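Long-range contacts in GP37 (PDB 5FT0), which inhibits the host RNA degradosome during phage infection, probably by acting on its ribonuclease RNase E: residues Q3-W8 with D29-W34; C98-Y103 with D166-N171; G133-D138 with Y210-G215; S148-F153 with E199-I204. All blocks are in the same frame, centred on the assembly; numbering follows the deposited sequence.

Contact 1 of 4, residues Q3-W8 with D29-W34; sequences QFNITW and DISVHW
Phe4 and Val32 make the tight part of this contact. They are an antiparallel hydrogen-bonded pair with side chains on the same face of the sheet, and Val32 CB stands over the phenyl ring, 3.9 Å from its centroid. With CG held between the backbone N and the carbonyl carbon (chi1 68°), the Phe4 ring leans along Val32 and brings CE1 to 3.8 Å from Trp34 CD1; the two aromatics meet rim to rim. On the same face Ile6 CD1 packs at 4.0 Å from Val32 CG2, and helix 67-82 lies against Phe4 and Trp34. The backbone bond from Ile6 N to Ile30 O (2.8 Å) and its return, Ile30 N to Ile6 O, close the next pair.

The other face, with Asn5, Ser31 and His33, is looser and nearer solvent. The ends are exposed too: the Gln3 amide lies over one face of the Trp34 indole, planes 21° apart, while Trp34 NE1 itself bonds to Asp67. At the far end Asp29 OD1 accepts from Trp8 N at 2.8 Å, just after Thr7, the N-cap of helix 8-15. Gln3 and Phe4 both face Val32, a classic beta bulge at the edge of a four-stranded antiparallel sheet.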
# COMPACT_ATOMS: atom_id res chain seq x y z
N GLN A 3 3.09 -26.26 -12.75
CA GLN A 3 3.92 -27.31 -13.37
C GLN A 3 4.35 -28.40 -12.38
O GLN A 3 4.66 -29.52 -12.79
CB GLN A 3 5.15 -26.67 -14.02
CG GLN A 3 5.94 -27.61 -14.93
CD GLN A 3 7.00 -26.87 -15.74
OE1 GLN A 3 6.90 -25.67 -15.97
NE2 GLN A 3 8.01 -27.61 -16.18
N PHE A 4 4.35 -28.07 -11.09
CA PHE A 4 4.46 -29.08 -10.05
C PHE A 4 4.00 -28.48 -8.73
O PHE A 4 3.87 -27.26 -8.59
CB PHE A 4 5.89 -29.63 -9.93
CG PHE A 4 6.89 -28.65 -9.41
CD1 PHE A 4 7.55 -27.79 -10.28
CD2 PHE A 4 7.19 -28.61 -8.06
CE1 PHE A 4 8.48 -26.89 -9.80
CE2 PHE A 4 8.12 -27.71 -7.58
CZ PHE A 4 8.77 -26.85 -8.45
N ASN A 5 3.74 -29.36 -7.77
CA ASN A 5 3.23 -28.98 -6.46
C ASN A 5 4.26 -29.28 -5.38
O ASN A 5 5.08 -30.20 -5.51
CB ASN A 5 1.93 -29.73 -6.14
CG ASN A 5 0.85 -29.50 -7.18
OD1 ASN A 5 0.29 -28.41 -7.29
ND2 ASN A 5 0.56 -30.54 -7.96
N ILE A 6 4.21 -28.49 -4.31
CA ILE A 6 4.98 -28.74 -3.10
C ILE A 6 3.96 -28.85 -1.97
O ILE A 6 3.35 -27.84 -1.59
CB ILE A 6 6.00 -27.63 -2.81
CG1 ILE A 6 6.97 -27.47 -3.98
CG2 ILE A 6 6.76 -27.92 -1.52
CD1 ILE A 6 8.01 -26.38 -3.77
N THR A 7 3.76 -30.05 -1.45
CA THR A 7 2.77 -30.19 -0.39
C THR A 7 3.28 -29.55 0.89
O THR A 7 4.48 -29.32 1.08
CB THR A 7 2.43 -31.66 -0.13
OG1 THR A 7 3.54 -32.31 0.52
CG2 THR A 7 2.14 -32.38 -1.44
N TRP A 8 2.35 -29.23 1.79
CA TRP A 8 2.73 -28.65 3.07
C TRP A 8 3.55 -29.63 3.90
O TRP A 8 4.35 -29.21 4.74
CB TRP A 8 1.50 -28.18 3.83
CG TRP A 8 0.63 -29.30 4.33
CD1 TRP A 8 -0.39 -29.90 3.65
CD2 TRP A 8 0.71 -29.94 5.60
NE1 TRP A 8 -0.95 -30.88 4.43
CE2 TRP A 8 -0.30 -30.92 5.64
CE3 TRP A 8 1.53 -29.77 6.72
CZ2 TRP A 8 -0.50 -31.74 6.75
CZ3 TRP A 8 1.32 -30.58 7.82
CH2 TRP A 8 0.31 -31.55 7.83
N ASP A 29 -0.27 -26.37 0.69
CA ASP A 29 0.23 -26.87 -0.59
C ASP A 29 0.50 -25.70 -1.54
O ASP A 29 -0.29 -24.77 -1.65
CB ASP A 29 -0.78 -27.83 -1.22
CG ASP A 29 -0.98 -29.09 -0.40
OD1 ASP A 29 -0.13 -29.40 0.46
OD2 ASP A 29 -1.99 -29.78 -0.63
N ILE A 30 1.65 -25.77 -2.21
CA ILE A 30 2.08 -24.74 -3.16
C ILE A 30 1.91 -25.31 -4.56
O ILE A 30 2.38 -26.42 -4.85
CB ILE A 30 3.56 -24.35 -2.94
CG1 ILE A 30 3.85 -23.79 -1.55
CG2 ILE A 30 3.93 -23.26 -3.92
CD1 ILE A 30 3.49 -22.34 -1.37
N SER A 31 1.26 -24.55 -5.44
CA SER A 31 1.31 -24.83 -6.87
C SER A 31 2.38 -23.93 -7.48
O SER A 31 2.32 -22.71 -7.33
CB SER A 31 -0.04 -24.59 -7.53
OG SER A 31 0.03 -24.84 -8.93
N VAL A 32 3.37 -24.54 -8.14
CA VAL A 32 4.55 -23.82 -8.62
C VAL A 32 4.53 -23.79 -10.14
O VAL A 32 4.43 -24.83 -10.80
CB VAL A 32 5.85 -24.47 -8.12
CG1 VAL A 32 7.06 -23.74 -8.68
CG2 VAL A 32 5.88 -24.49 -6.60
N HIS A 33 4.63 -22.58 -10.70
CA HIS A 33 4.87 -22.37 -12.12
C HIS A 33 6.22 -21.69 -12.30
O HIS A 33 6.63 -20.88 -11.47
CB HIS A 33 3.77 -21.51 -12.76
CG HIS A 33 2.41 -22.13 -12.72
ND1 HIS A 33 1.81 -22.69 -13.82
CD2 HIS A 33 1.52 -22.26 -11.70
CE1 HIS A 33 0.62 -23.15 -13.49
NE2 HIS A 33 0.42 -22.90 -12.21
N TRP A 34 6.91 -22.04 -13.38
CA TRP A 34 8.18 -21.40 -13.68
C TRP A 34 8.42 -21.41 -15.18
O TRP A 34 7.92 -22.28 -15.90
CB TRP A 34 9.35 -22.06 -12.95
CG TRP A 34 9.59 -23.49 -13.32
CD1 TRP A 34 9.01 -24.59 -12.77
CD2 TRP A 34 10.50 -23.98 -14.31
NE1 TRP A 34 9.49 -25.73 -13.36
CE2 TRP A 34 10.41 -25.38 -14.31
CE3 TRP A 34 11.38 -23.36 -15.21
CZ2 TRP A 34 11.16 -26.18 -15.17
CZ3 TRP A 34 12.13 -24.15 -16.06
CH2 TRP A 34 12.01 -25.55 -16.04

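Contact 2 of 4, residues C98-Y103 with D166-N171; sequences CGNDEY and DKKNAN. With K (potassium ion), chain D.
Asn169 OD1 receives the hydrogen bond that joins the two segments, from Asn100 ND2 at 3.1 Å. The donor comes at the side of the carbonyl, with a C=O...N angle of 106°, and the N-H points only moderately straight at the oxygen (146°). The two carboxamides are nearly coplanar. Asn100 CB is also close to Asn169 OD1, at 3.2 Å, and Tyr103 CE2 approaches the same oxygen obliquely.

The Asn100 amide is fixed from several sides. Its ND2 sits over the centre of the Tyr103 ring, 3.7 Å above the plane, while its OD1 takes the backbone N of Glu102 at 2.8 Å in an Asx turn. Having CG anti to the backbone N (chi1 -168°) carries the amide across to helix 158-187. Asn169 is steadied from its own helix, where its ND2 donates to Val165 O, and Asp166 OD1 closes a second Asx turn by accepting from Lys168 N.

Lys168 reaches past Gly99 with a fully extended chain, and its CE packs at 3.3 Å from Gly99 O. The ammonium then lies near Asp101 and Glu102 without touching either carboxylate, so any attraction is probably modest and long-range.

The carbonyl oxygens of Asn100 and Tyr103, with that of Ile97, bind the potassium ion, at 2.8 Å for Asn100 O. Neutral main-chain oxygens suit such an ion, and the amide bonds and ring packing of Asn100 would help hold the turn in the shape that presents them.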
# COMPACT_ATOMS: atom_id res chain seq x y z
N CYS A 98 10.57 -4.35 21.31
CA CYS A 98 10.04 -3.90 22.60
C CYS A 98 10.96 -2.90 23.29
O CYS A 98 10.52 -2.22 24.22
CB CYS A 98 9.80 -5.10 23.52
SG CYS A 98 8.58 -6.29 22.90
N GLY A 99 12.21 -2.79 22.85
CA GLY A 99 13.16 -1.85 23.41
C GLY A 99 13.03 -0.43 22.90
O GLY A 99 13.85 0.42 23.24
N ASN A 100 12.01 -0.15 22.09
CA ASN A 100 11.79 1.19 21.56
C ASN A 100 10.30 1.33 21.26
O ASN A 100 9.77 0.60 20.42
CB ASN A 100 12.62 1.44 20.30
CG ASN A 100 12.64 2.90 19.87
OD1 ASN A 100 11.68 3.64 20.10
ND2 ASN A 100 13.74 3.32 19.26
N ASP A 101 9.65 2.27 21.94
CA ASP A 101 8.22 2.49 21.73
C ASP A 101 7.91 2.97 20.32
O ASP A 101 6.79 2.76 19.84
CB ASP A 101 7.68 3.48 22.76
CG ASP A 101 7.85 2.99 24.18
OD1 ASP A 101 7.56 1.81 24.45
OD2 ASP A 101 8.27 3.80 25.04
N GLU A 102 8.87 3.61 19.65
CA GLU A 102 8.66 4.07 18.29
C GLU A 102 8.86 2.97 17.25
O GLU A 102 8.30 3.07 16.15
CB GLU A 102 9.59 5.25 17.98
CG GLU A 102 9.15 6.55 18.64
CD GLU A 102 9.94 7.75 18.15
OE1 GLU A 102 9.72 8.18 17.00
OE2 GLU A 102 10.79 8.26 18.92
N TYR A 103 9.65 1.94 17.57
CA TYR A 103 9.79 0.80 16.67
C TYR A 103 8.48 0.02 16.60
O TYR A 103 7.93 -0.38 17.64
CB TYR A 103 10.90 -0.13 17.14
CG TYR A 103 12.31 0.32 16.84
CD1 TYR A 103 12.57 1.47 16.10
CD2 TYR A 103 13.40 -0.43 17.27
CE1 TYR A 103 13.86 1.87 15.82
CE2 TYR A 103 14.69 -0.04 17.00
CZ TYR A 103 14.92 1.11 16.28
OH TYR A 103 16.22 1.49 16.01
N ASP A 166 21.48 4.54 17.29
CA ASP A 166 21.66 5.28 18.55
C ASP A 166 21.70 4.39 19.79
O ASP A 166 21.43 3.18 19.72
CB ASP A 166 20.60 6.40 18.69
CG ASP A 166 19.19 5.89 18.94
OD1 ASP A 166 18.96 5.13 19.91
OD2 ASP A 166 18.29 6.27 18.16
N LYS A 167 22.05 4.98 20.94
CA LYS A 167 22.40 4.19 22.12
C LYS A 167 21.22 3.44 22.72
O LYS A 167 21.43 2.44 23.41
CB LYS A 167 23.02 5.08 23.20
CG LYS A 167 24.28 5.81 22.79
CD LYS A 167 24.72 6.76 23.89
CE LYS A 167 26.20 6.62 24.22
NZ LYS A 167 27.09 7.04 23.10
N LYS A 168 19.99 3.89 22.48
CA LYS A 168 18.84 3.22 23.08
C LYS A 168 18.66 1.81 22.54
O LYS A 168 18.21 0.92 23.27
CB LYS A 168 17.57 4.05 22.85
CG LYS A 168 16.30 3.43 23.42
CD LYS A 168 15.09 4.33 23.19
CE LYS A 168 13.82 3.72 23.78
NZ LYS A 168 12.65 4.62 23.60
N ASN A 169 19.02 1.59 21.27
CA ASN A 169 18.78 0.32 20.60
C ASN A 169 20.06 -0.43 20.27
O ASN A 169 19.99 -1.56 19.78
CB ASN A 169 17.99 0.55 19.31
CG ASN A 169 16.84 1.52 19.49
OD1 ASN A 169 15.76 1.14 19.95
ND2 ASN A 169 17.07 2.78 19.12
N ALA A 170 21.23 0.16 20.54
CA ALA A 170 22.48 -0.35 19.98
C ALA A 170 22.77 -1.77 20.43
O ALA A 170 23.16 -2.62 19.62
CB ALA A 170 23.64 0.58 20.34
N ASN A 171 22.60 -2.06 21.72
CA ASN A 171 22.96 -3.38 22.22
C ASN A 171 21.94 -4.44 21.81
O ASN A 171 22.31 -5.58 21.50
CB ASN A 171 23.12 -3.35 23.74
CG ASN A 171 23.70 -4.65 24.28
OD1 ASN A 171 23.00 -5.42 24.95
ND2 ASN A 171 24.97 -4.90 24.00
K K D . 7.60 -1.18 20.23

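Contact 3 of 4, residues G133-D138 with Y210-G215; sequences GVHVDD and YFSFEG. With ARG (arginine), chain C.
Glu214 belongs to the pocket that holds a bound arginine, together with Phe190, Asp192 and Ala194, and this contact backs its side chain. Glu214 OE1 accepts from the guanidinium NH1 of the ligand; the modelled distance, 2.5 Å, is shorter than usual and its exact value doubtful. Glu222 brings a second carboxylate close to OE1, which would favour a cationic ligand here. Further back along the same side chain, Glu214 CG packs at 3.6 Å from His135 CD2, the carboxylate plane turned steeply, by 75°, from the imidazole.

The His135 ring lies flat on Ser212: Ser212 CB is centred over one face, 3.5 Å from the ring centroid. The rotation of the ring is fixed by ND1, which accepts the backbone N of Asp137 at 3.0 Å almost in the ring plane, with a nearly straight N-H (168°). The turn at 136-138 is a short 3-10 segment, closed by Asp138 N to His135 O.

Ser212 OG bonds to the backbone next to the histidine: with OG beside its own backbone N (chi1 -68°), it accepts from Val136 N at 2.8 Å, and it is hydrogen-bonded to Thr226 OG1 as well, so this buried hydroxyl is gripped twice. Val136 then lays CG2 against Tyr210 CB, at 3.7 Å.

The loop thus drops from the end of strand 122-132 onto one face of the sheet at strand 206-217, between strands 197-202 and 220-232, and Leu143 of helix 140-146 closes over Val136 and Tyr210. Phe211 and Phe213 point to the other face, where helix 158-187 packs.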
# COMPACT_ATOMS: atom_id res chain seq x y z
N GLY A 133 16.34 -15.25 2.02
CA GLY A 133 16.61 -15.70 0.67
C GLY A 133 17.46 -14.77 -0.16
O GLY A 133 17.68 -15.04 -1.35
N VAL A 134 17.96 -13.68 0.42
CA VAL A 134 18.76 -12.69 -0.29
C VAL A 134 20.15 -12.65 0.34
O VAL A 134 20.29 -12.74 1.56
CB VAL A 134 18.09 -11.30 -0.26
CG1 VAL A 134 18.97 -10.26 -0.94
CG2 VAL A 134 16.72 -11.36 -0.91
N HIS A 135 21.17 -12.51 -0.51
CA HIS A 135 22.54 -12.29 -0.08
C HIS A 135 23.05 -11.01 -0.73
O HIS A 135 22.72 -10.72 -1.88
CB HIS A 135 23.43 -13.48 -0.45
CG HIS A 135 24.75 -13.49 0.24
ND1 HIS A 135 25.77 -12.62 -0.08
CD2 HIS A 135 25.23 -14.27 1.23
CE1 HIS A 135 26.82 -12.86 0.69
NE2 HIS A 135 26.51 -13.86 1.50
N VAL A 136 23.85 -10.25 0.02
CA VAL A 136 24.27 -8.93 -0.45
C VAL A 136 25.15 -9.03 -1.70
O VAL A 136 25.16 -8.12 -2.53
CB VAL A 136 24.97 -8.14 0.67
CG1 VAL A 136 26.30 -8.79 1.04
CG2 VAL A 136 25.18 -6.69 0.27
N ASP A 137 25.87 -10.15 -1.86
CA ASP A 137 26.73 -10.32 -3.02
C ASP A 137 25.95 -10.33 -4.33
O ASP A 137 26.54 -10.14 -5.39
CB ASP A 137 27.55 -11.60 -2.90
CG ASP A 137 28.59 -11.54 -1.79
OD1 ASP A 137 28.94 -10.41 -1.38
OD2 ASP A 137 29.06 -12.60 -1.35
N ASP A 138 24.63 -10.55 -4.28
CA ASP A 138 23.82 -10.59 -5.48
C ASP A 138 23.20 -9.24 -5.83
O ASP A 138 22.61 -9.11 -6.91
CB ASP A 138 22.70 -11.63 -5.32
CG ASP A 138 23.24 -13.02 -5.06
OD1 ASP A 138 24.37 -13.32 -5.50
OD2 ASP A 138 22.53 -13.82 -4.42
N TYR A 210 24.58 -4.09 5.43
CA TYR A 210 23.99 -5.37 5.10
C TYR A 210 24.75 -6.48 5.80
O TYR A 210 25.98 -6.57 5.69
CB TYR A 210 24.00 -5.61 3.58
CG TYR A 210 23.08 -4.69 2.81
CD1 TYR A 210 23.43 -3.36 2.57
CD2 TYR A 210 21.87 -5.14 2.32
CE1 TYR A 210 22.59 -2.52 1.87
CE2 TYR A 210 21.02 -4.30 1.61
CZ TYR A 210 21.39 -2.99 1.39
OH TYR A 210 20.56 -2.15 0.69
N PHE A 211 24.02 -7.33 6.52
CA PHE A 211 24.58 -8.51 7.17
C PHE A 211 24.00 -9.74 6.47
O PHE A 211 22.81 -10.05 6.65
CB PHE A 211 24.25 -8.54 8.66
CG PHE A 211 24.65 -7.28 9.40
CD1 PHE A 211 23.79 -6.19 9.46
CD2 PHE A 211 25.87 -7.20 10.04
CE1 PHE A 211 24.16 -5.05 10.13
CE2 PHE A 211 26.24 -6.06 10.72
CZ PHE A 211 25.38 -4.98 10.77
N SER A 212 24.82 -10.42 5.68
CA SER A 212 24.37 -11.57 4.91
C SER A 212 24.95 -12.86 5.47
O SER A 212 26.03 -12.87 6.08
CB SER A 212 24.76 -11.42 3.44
OG SER A 212 24.03 -10.37 2.84
N PHE A 213 24.22 -13.95 5.27
CA PHE A 213 24.57 -15.24 5.85
C PHE A 213 24.27 -16.34 4.85
O PHE A 213 23.35 -16.24 4.05
CB PHE A 213 23.80 -15.49 7.16
CG PHE A 213 23.91 -14.38 8.16
CD1 PHE A 213 24.99 -14.32 9.03
CD2 PHE A 213 22.95 -13.40 8.23
CE1 PHE A 213 25.10 -13.30 9.95
CE2 PHE A 213 23.05 -12.37 9.15
CZ PHE A 213 24.13 -12.32 10.01
N GLU A 214 25.08 -17.40 4.92
CA GLU A 214 24.90 -18.59 4.10
C GLU A 214 24.82 -19.79 5.03
O GLU A 214 25.69 -19.98 5.88
CB GLU A 214 26.06 -18.77 3.11
CG GLU A 214 26.30 -17.58 2.21
CD GLU A 214 27.63 -17.66 1.48
OE1 GLU A 214 27.69 -18.33 0.43
OE2 GLU A 214 28.62 -17.07 1.97
N GLY A 215 23.78 -20.60 4.86
CA GLY A 215 23.52 -21.71 5.76
C GLY A 215 23.45 -23.03 5.03
O GLY A 215 22.98 -23.11 3.89
N ARG C . 28.83 -21.22 2.17
CA ARG C . 29.53 -22.34 1.54
C ARG C . 30.96 -22.44 2.08
O ARG C . 31.59 -21.44 2.40
CB ARG C . 29.54 -22.17 0.02
CG ARG C . 30.12 -20.85 -0.43
CD ARG C . 29.91 -20.61 -1.91
NE ARG C . 30.58 -19.39 -2.34
CZ ARG C . 30.06 -18.17 -2.25
NH1 ARG C . 28.84 -18.00 -1.74
NH2 ARG C . 30.74 -17.12 -2.67
OXT ARG C . 31.51 -23.54 2.20

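Contact 4 of 4, residues S148-F153 with E199-I204; sequences SYQGIF and EMYQFI
Two rings, Tyr149 and Tyr201, each have a glutamine of the partner strand running alongside, over one face. Gln202 CB stands over the Tyr149 ring, 3.7 Å from its centroid and offset toward the rim, and Gln202 CG follows on to 3.3 Å from the Tyr149 OH. On the other face of the sheet Gln150 runs alongside Tyr201: its amide lies over the ring, the planes 20° apart, with Gln150 CD 3.4 Å from Tyr201 CE1. The Tyr201 hydroxyl donates to Glu199 OE1 at 2.6 Å, which fixes the far end of that ring. At the edge of the Phe153 ring, near its plane, sits the selenium of Met200, a selenomethionine, in a Met-aromatic contact.

Torsions explain the pairing. Tyr149 CG is tucked between the backbone N and the carbonyl carbon (chi1 55°), turning the ring over Gln202, whose chain bends at chi2 (65°) so that its OE1 can bond to Thr207 OG1.

Between the strands, Gln202 N gives its hydrogen to Tyr149 O at 2.8 Å. In return Gln202 O takes Ser148 N at 2.7 Å and, weakly, Tyr149 N, the two residues facing one partner as a classic beta bulge.

Strand 149-151 is one of the two outermost strands of the seven-stranded antiparallel sheet, added beside 197-202, which is bonded in turn to 206-217. Helix 140-146 packs on the Gln150 and Tyr201 face, while Phe153 packs against helix 158-187 and meets Phe161 edge to face.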
# COMPACT_ATOMS: atom_id res chain seq x y z
N SER A 148 27.37 6.51 -2.72
CA SER A 148 28.52 7.40 -2.80
C SER A 148 29.83 6.62 -2.67
O SER A 148 30.71 6.73 -3.53
CB SER A 148 28.42 8.48 -1.72
OG SER A 148 27.24 9.25 -1.87
N TYR A 149 29.96 5.83 -1.61
CA TYR A 149 31.16 5.04 -1.38
C TYR A 149 30.82 3.93 -0.39
O TYR A 149 29.75 3.91 0.22
CB TYR A 149 32.31 5.91 -0.86
CG TYR A 149 31.97 6.70 0.38
CD1 TYR A 149 31.38 7.95 0.29
CD2 TYR A 149 32.23 6.19 1.65
CE1 TYR A 149 31.06 8.68 1.42
CE2 TYR A 149 31.92 6.91 2.79
CZ TYR A 149 31.34 8.16 2.67
OH TYR A 149 31.02 8.88 3.79
N GLN A 150 31.76 3.00 -0.24
CA GLN A 150 31.66 1.94 0.75
C GLN A 150 32.54 2.25 1.95
O GLN A 150 33.53 2.98 1.85
CB GLN A 150 32.08 0.59 0.16
CG GLN A 150 31.05 -0.06 -0.74
CD GLN A 150 31.17 -1.58 -0.73
OE1 GLN A 150 31.54 -2.19 -1.74
NE2 GLN A 150 30.87 -2.19 0.40
N GLY A 151 32.17 1.69 3.10
CA GLY A 151 32.98 1.79 4.30
C GLY A 151 33.26 0.42 4.87
O GLY A 151 32.89 -0.59 4.26
N ILE A 152 33.91 0.35 6.03
CA ILE A 152 34.18 -0.91 6.71
C ILE A 152 33.45 -0.89 8.05
O ILE A 152 33.66 0.03 8.86
CB ILE A 152 35.68 -1.15 6.90
CG1 ILE A 152 36.42 -1.03 5.56
CG2 ILE A 152 35.93 -2.50 7.56
CD1 ILE A 152 36.41 -2.29 4.73
N PHE A 153 32.59 -1.88 8.27
CA PHE A 153 31.80 -2.00 9.49
C PHE A 153 32.30 -3.20 10.28
O PHE A 153 32.50 -4.28 9.72
CB PHE A 153 30.32 -2.15 9.16
CG PHE A 153 29.41 -2.04 10.35
CD1 PHE A 153 28.91 -0.82 10.76
CD2 PHE A 153 29.05 -3.17 11.07
CE1 PHE A 153 28.08 -0.72 11.86
CE2 PHE A 153 28.22 -3.08 12.17
CZ PHE A 153 27.73 -1.85 12.56
N GLU A 199 28.66 -5.61 4.72
CA GLU A 199 28.99 -4.58 3.74
C GLU A 199 28.23 -3.31 4.08
O GLU A 199 27.01 -3.32 4.21
CB GLU A 199 28.67 -5.05 2.32
CG GLU A 199 29.79 -5.90 1.72
CD GLU A 199 29.35 -6.69 0.50
OE1 GLU A 199 28.43 -6.23 -0.21
OE2 GLU A 199 29.93 -7.77 0.26
N MSE A 200 28.97 -2.21 4.22
CA MSE A 200 28.39 -0.92 4.53
C MSE A 200 28.43 -0.02 3.30
O MSE A 200 29.45 0.06 2.61
CB MSE A 200 29.12 -0.26 5.70
CG MSE A 200 28.73 1.20 5.93
SE MSE A 200 29.31 1.90 7.66
CE MSE A 200 31.24 1.69 7.45
N TYR A 201 27.31 0.65 3.02
CA TYR A 201 27.20 1.54 1.88
C TYR A 201 26.77 2.91 2.36
O TYR A 201 25.82 3.03 3.15
CB TYR A 201 26.21 1.00 0.85
CG TYR A 201 26.62 -0.33 0.27
CD1 TYR A 201 27.45 -0.39 -0.84
CD2 TYR A 201 26.19 -1.52 0.83
CE1 TYR A 201 27.84 -1.61 -1.38
CE2 TYR A 201 26.57 -2.74 0.31
CZ TYR A 201 27.40 -2.78 -0.80
OH TYR A 201 27.78 -3.98 -1.33
N GLN A 202 27.47 3.94 1.91
CA GLN A 202 27.16 5.32 2.25
C GLN A 202 26.48 5.98 1.06
O GLN A 202 27.04 6.02 -0.04
CB GLN A 202 28.41 6.10 2.65
CG GLN A 202 28.10 7.51 3.12
CD GLN A 202 27.30 7.53 4.41
OE1 GLN A 202 27.52 6.71 5.30
NE2 GLN A 202 26.36 8.47 4.51
N PHE A 203 25.27 6.47 1.27
CA PHE A 203 24.57 7.30 0.31
C PHE A 203 24.62 8.74 0.79
O PHE A 203 25.07 9.04 1.90
CB PHE A 203 23.13 6.81 0.12
CG PHE A 203 23.02 5.38 -0.31
CD1 PHE A 203 23.11 4.35 0.62
CD2 PHE A 203 22.85 5.05 -1.64
CE1 PHE A 203 23.02 3.02 0.23
CE2 PHE A 203 22.75 3.73 -2.05
CZ PHE A 203 22.84 2.71 -1.11
N ILE A 204 24.15 9.66 -0.07
CA ILE A 204 24.16 11.06 0.32
C ILE A 204 23.25 11.30 1.52
O ILE A 204 23.54 12.14 2.38
CB ILE A 204 23.76 11.96 -0.87
CG1 ILE A 204 22.64 11.32 -1.68
CG2 ILE A 204 24.98 12.26 -1.73
CD1 ILE A 204 22.20 12.15 -2.88

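From the N terminus, contact 1 closes first, pairing strand 4-6 with 30-37 across a loop that carries helix 8-15; it sets the edge strand of the small four-stranded sheet, whose other strands follow, before any other contact opens. Contact 2 opens after helix 87-98 and closes on helix 158-187, holding the potassium-binding turn to that helix. It crosses contacts 3 and 4, both of which open inside its loop and close beyond it. Contact 4 is nested within contact 3, and both reach neighbouring strands of the seven-stranded sheet, touching where Tyr210 N meets Glu199 O. Contacts 1 and 2 lie on opposite sides of the chain's centre, their centres about 40 Å apart.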